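Local coordinates for protein NAD-dependent aldehyde dehydrogenase (Burkholderia multivorans, PDB 5UJU) that probably oxidises aldehydes to carboxylic acids with NAD as the electron acceptor, at residues Leu247-Thr250 with Val251-Ala254; Met151-Ala155 with Gly156-Ala160. All blocks are in the same frame, centred on the assembly; numbering follows the deposited sequence. Where two conformers were deposited one is given.

Both contacts are local, made between residues a few positions apart, and contact 2 (151-160) comes before contact 1 (247-254) along the chain. Their centres lie about 15 Å apart and their nearest atoms about 7 Å, so they do not touch. Contact 2 is the junction between helices 149-156 and 158-175; contact 1 is two turns inside helix 245-260, which joins strands 234-238 and 268-270 of a seven-stranded mixed sheet. Two helices link them: 134-145 packs against both, and 217-230 offers Tyr222 to Thr250 and to Ala160. The contacts thus share two neighbouring helices, and all four segments belong to the aldehyde dehydrogenase portion of the chain.

Contact 1: residues Leu247-Thr250 with Val251-Ala254; sequences LAIT and VRIA
The guanidinium of Arg252, in the conformer described here (one of two), has the CG2 methyl of Ile249 over one face, 3.8 Å from NH2, while the carbonyl oxygen of Ile249 stands above the plane toward its rim. The two side chains run side by side in the same direction. In this conformer a bend at chi3 (76°) swings the guanidinium across the helix surface, toward the side of Ile249. Arginine suits this partly exposed place: its aliphatic part can cross the helix surface beside Ile249 while its charge can reach Glu136, which forms a salt bridge with NH1.

Ile249 also meets Ile253 one turn further on. Its CG2, placed anti to the backbone N by chi1 of -65°, comes within 4.1 Å of CD1 of Ile253, so a single methyl can serve both neighbours. Branching at CB gives Ile249 a second arm, and the two isoleucines form a short apolar ridge.

Beneath them runs regular alpha-helical bonding. Val251 N donates to Leu247 O at 2.8 Å and Arg252 N to Ala248 O at 2.9 Å; Ile253 N reaches Ile249 O and Ala254 N reaches Thr250 O in the same i to i+4 pattern. Thr250 can sit in this buried helix because its OG1 is hydrogen-bonded to both Pro246 O and Tyr222 OH.

The small side chain of Ala254 lets Ile126 of helix 97-132 come close, and on this side Ile253 and Thr250 both touch Leu130. Ile249 packs on Ile137 of helix 134-145, whereas Val251 and Ala248 rest on strand 268-270. Helix 245-260, the crossover of a beta-alpha-beta unit, is therefore set between its own sheet and two earlier helices.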
loop_
_atom_site.group_PDB
_atom_site.type_symbol
_atom_site.label_atom_id
_atom_site.label_comp_id
_atom_site.label_asym_id
_atom_site.label_seq_id
_atom_site.Cartn_x
_atom_site.Cartn_y
_atom_site.Cartn_z
ATOM N N LEU A 247 1.909 26.571 5.310
ATOM C CA LEU A 247 2.494 25.404 5.948
ATOM C C LEU A 247 3.488 25.777 7.043
ATOM O O LEU A 247 3.686 24.993 7.969
ATOM C CB LEU A 247 3.162 24.512 4.910
ATOM C CG LEU A 247 2.098 23.808 4.052
ATOM C CD1 LEU A 247 2.739 23.206 2.815
ATOM C CD2 LEU A 247 1.349 22.737 4.869
ATOM N N ALA A 248 4.110 26.957 6.963
ATOM C CA ALA A 248 4.970 27.410 8.061
ATOM C C ALA A 248 4.158 27.632 9.329
ATOM O O ALA A 248 4.563 27.207 10.420
ATOM C CB ALA A 248 5.697 28.695 7.671
ATOM N N ILE A 249 2.999 28.289 9.200
ATOM C CA ILE A 249 2.076 28.430 10.324
ATOM C C ILE A 249 1.684 27.058 10.854
ATOM O O ILE A 249 1.656 26.832 12.071
ATOM C CB ILE A 249 0.834 29.240 9.900
ATOM C CG1 ILE A 249 1.200 30.675 9.539
ATOM C CG2 ILE A 249 -0.236 29.213 10.984
ATOM C CD1 ILE A 249 0.059 31.403 8.831
ATOM N N THR A 250 1.378 26.120 9.942
ATOM C CA THR A 250 0.990 24.767 10.334
ATOM C C THR A 250 2.105 24.072 11.121
ATOM O O THR A 250 1.864 23.466 12.175
ATOM C CB THR A 250 0.631 23.947 9.089
ATOM O OG1 THR A 250 -0.460 24.569 8.377
ATOM C CG2 THR A 250 0.201 22.558 9.504
ATOM N N VAL A 251 3.328 24.122 10.603
ATOM C CA VAL A 251 4.450 23.503 11.298
ATOM C C VAL A 251 4.649 24.134 12.675
ATOM O O VAL A 251 4.873 23.428 13.663
ATOM C CB VAL A 251 5.725 23.590 10.444
ATOM C CG1 VAL A 251 6.934 23.189 11.293
ATOM C CG2 VAL A 251 5.598 22.681 9.208
ATOM N N ARG A 252 4.559 25.465 12.764
ATOM C CA ARG A 252 4.703 26.146 14.052
ATOM C C ARG A 252 3.716 25.597 15.078
ATOM O O ARG A 252 4.083 25.299 16.223
ATOM C CB ARG A 252 4.503 27.656 13.865
ATOM C CG ARG A 252 4.626 28.512 15.149
ATOM C CD ARG A 252 3.925 29.887 14.984
ATOM N NE ARG A 252 2.464 29.800 15.063
ATOM C CZ ARG A 252 1.617 30.609 14.421
ATOM N NH1 ARG A 252 2.069 31.582 13.638
ATOM N NH2 ARG A 252 0.309 30.446 14.565
ATOM N N ILE A 253 2.450 25.463 14.685
ATOM C CA ILE A 253 1.430 24.988 15.611
ATOM C C ILE A 253 1.665 23.524 15.967
ATOM O O ILE A 253 1.527 23.127 17.133
ATOM C CB ILE A 253 0.028 25.232 15.020
ATOM C CG1 ILE A 253 -0.246 26.741 14.941
ATOM C CG2 ILE A 253 -1.028 24.562 15.866
ATOM C CD1 ILE A 253 -1.582 27.119 14.240
ATOM N N ALA A 254 2.058 22.702 14.983
ATOM C CA ALA A 254 2.394 21.309 15.266
ATOM C C ALA A 254 3.509 21.204 16.302
ATOM O O ALA A 254 3.426 20.396 17.232
ATOM C CB ALA A 254 2.826 20.587 13.988
#

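Contact 2: residues Met151-Ala155 with Gly156-Ala160; sequences MAFQA and GGPHA
Helical bonding carries through Ala152 and Phe153 into the turn, where Gly156 N donates to Ala152 O (2.8 Å) and Gly157 N to Phe153 O (2.7 Å). Both bonds are well bent, with N-H...O angles of 133° and 135°, and both donors stand above the carbonyl plane. Gly157 then leaves helical geometry and becomes the N-cap of the next helix. The backbone is tight here, with Phe153 O 3.2 Å from Pro158 CD, and glycine, having no side chain, suits so close a turn. Gly156 O is hydrogen-bonded to Thr218 OG1 of helix 217-230. Past the break, His159 N bonds to Gln154 O at 2.8 Å.

Pro158 suits the first turn of a helix, where a residue without an N-H costs no bond. Its ring crosses the Phe153 side chain at about a right angle, with CD over the phenyl face in a CH-pi contact, 4.3 Å from the centroid, and CG 3.8 Å from CE2. Phe153 reaches it because chi1 of -179° carries CG beside its own carbonyl.

Gln154 and His159 lie alongside one another, pointing the same way. Gln154 CB sits over the imidazole face, 4.1 Å from its centroid, while OE1 approaches His159 CE1 at 3.6 Å.

Two bent helix bonds thus close the first helix, and one bond spanning five residues joins it to the next; the two CH-pi contacts add side-chain packing. His159 NE2 is hydrogen-bonded to Glu39 OE1, a carboxylate that could favour a protonated imidazole.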
loop_
_atom_site.group_PDB
_atom_site.type_symbol
_atom_site.label_atom_id
_atom_site.label_comp_id
_atom_site.label_asym_id
_atom_site.label_seq_id
_atom_site.Cartn_x
_atom_site.Cartn_y
_atom_site.Cartn_z
ATOM N N MET A 151 -13.005 31.180 -0.217
ATOM C CA MET A 151 -12.402 29.890 -0.549
ATOM C C MET A 151 -11.098 29.673 0.215
ATOM O O MET A 151 -10.789 28.550 0.633
ATOM C CB MET A 151 -12.148 29.788 -2.051
ATOM C CG MET A 151 -11.390 28.514 -2.421
ATOM S SD MET A 151 -11.102 28.320 -4.197
ATOM C CE MET A 151 -12.776 28.021 -4.745
ATOM N N ALA A 152 -10.305 30.725 0.383
ATOM C CA ALA A 152 -9.069 30.574 1.140
ATOM C C ALA A 152 -9.365 30.090 2.555
ATOM O O ALA A 152 -8.694 29.187 3.062
ATOM C CB ALA A 152 -8.307 31.897 1.159
ATOM N N PHE A 153 -10.417 30.627 3.172
ATOM C CA PHE A 153 -10.820 30.177 4.501
ATOM C C PHE A 153 -11.288 28.722 4.480
ATOM O O PHE A 153 -10.777 27.883 5.224
ATOM C CB PHE A 153 -11.925 31.090 5.037
ATOM C CG PHE A 153 -12.395 30.722 6.416
ATOM C CD1 PHE A 153 -11.751 31.228 7.546
ATOM C CD2 PHE A 153 -13.474 29.869 6.587
ATOM C CE1 PHE A 153 -12.175 30.883 8.823
ATOM C CE2 PHE A 153 -13.906 29.520 7.863
ATOM C CZ PHE A 153 -13.251 30.023 8.984
ATOM N N GLN A 154 -12.260 28.404 3.627
ATOM C CA GLN A 154 -12.818 27.054 3.615
ATOM C C GLN A 154 -11.788 26.035 3.150
ATOM O O GLN A 154 -11.483 25.071 3.864
ATOM C CB GLN A 154 -14.054 27.005 2.728
ATOM C CG GLN A 154 -15.155 27.914 3.173
ATOM C CD GLN A 154 -16.479 27.554 2.526
ATOM O OE1 GLN A 154 -16.514 26.856 1.509
ATOM N NE2 GLN A 154 -17.575 28.011 3.124
ATOM N N ALA A 155 -11.230 26.239 1.956
ATOM C CA ALA A 155 -10.278 25.270 1.423
ATOM C C ALA A 155 -8.971 25.261 2.206
ATOM O O ALA A 155 -8.339 24.209 2.339
ATOM C CB ALA A 155 -10.014 25.556 -0.059
ATOM N N GLY A 156 -8.536 26.407 2.729
ATOM C CA GLY A 156 -7.286 26.416 3.462
ATOM C C GLY A 156 -7.440 26.021 4.916
ATOM O O GLY A 156 -6.503 25.482 5.510
ATOM N N GLY A 157 -8.620 26.249 5.499
ATOM C CA GLY A 157 -8.849 25.980 6.901
ATOM C C GLY A 157 -9.724 24.757 7.112
ATOM O O GLY A 157 -9.291 23.623 6.911
ATOM N N PRO A 158 -10.985 24.977 7.498
ATOM C CA PRO A 158 -11.878 23.848 7.843
ATOM C C PRO A 158 -11.889 22.663 6.885
ATOM O O PRO A 158 -11.825 21.520 7.352
ATOM C CB PRO A 158 -13.250 24.532 7.903
ATOM C CG PRO A 158 -12.943 25.897 8.387
ATOM C CD PRO A 158 -11.581 26.275 7.844
ATOM N N HIS A 159 -11.979 22.883 5.566
ATOM C CA HIS A 159 -12.032 21.737 4.652
ATOM C C HIS A 159 -10.711 20.973 4.641
ATOM O O HIS A 159 -10.706 19.735 4.574
ATOM C CB HIS A 159 -12.402 22.188 3.234
ATOM C CG HIS A 159 -13.827 22.622 3.090
ATOM N ND1 HIS A 159 -14.359 23.032 1.887
ATOM C CD2 HIS A 159 -14.831 22.709 3.993
ATOM C CE1 HIS A 159 -15.625 23.366 2.056
ATOM N NE2 HIS A 159 -15.937 23.176 3.325
ATOM N N ALA A 160 -9.580 21.690 4.719
ATOM C CA ALA A 160 -8.290 21.015 4.824
ATOM C C ALA A 160 -8.183 20.274 6.143
ATOM O O ALA A 160 -7.679 19.142 6.191
ATOM C CB ALA A 160 -7.137 22.011 4.689
#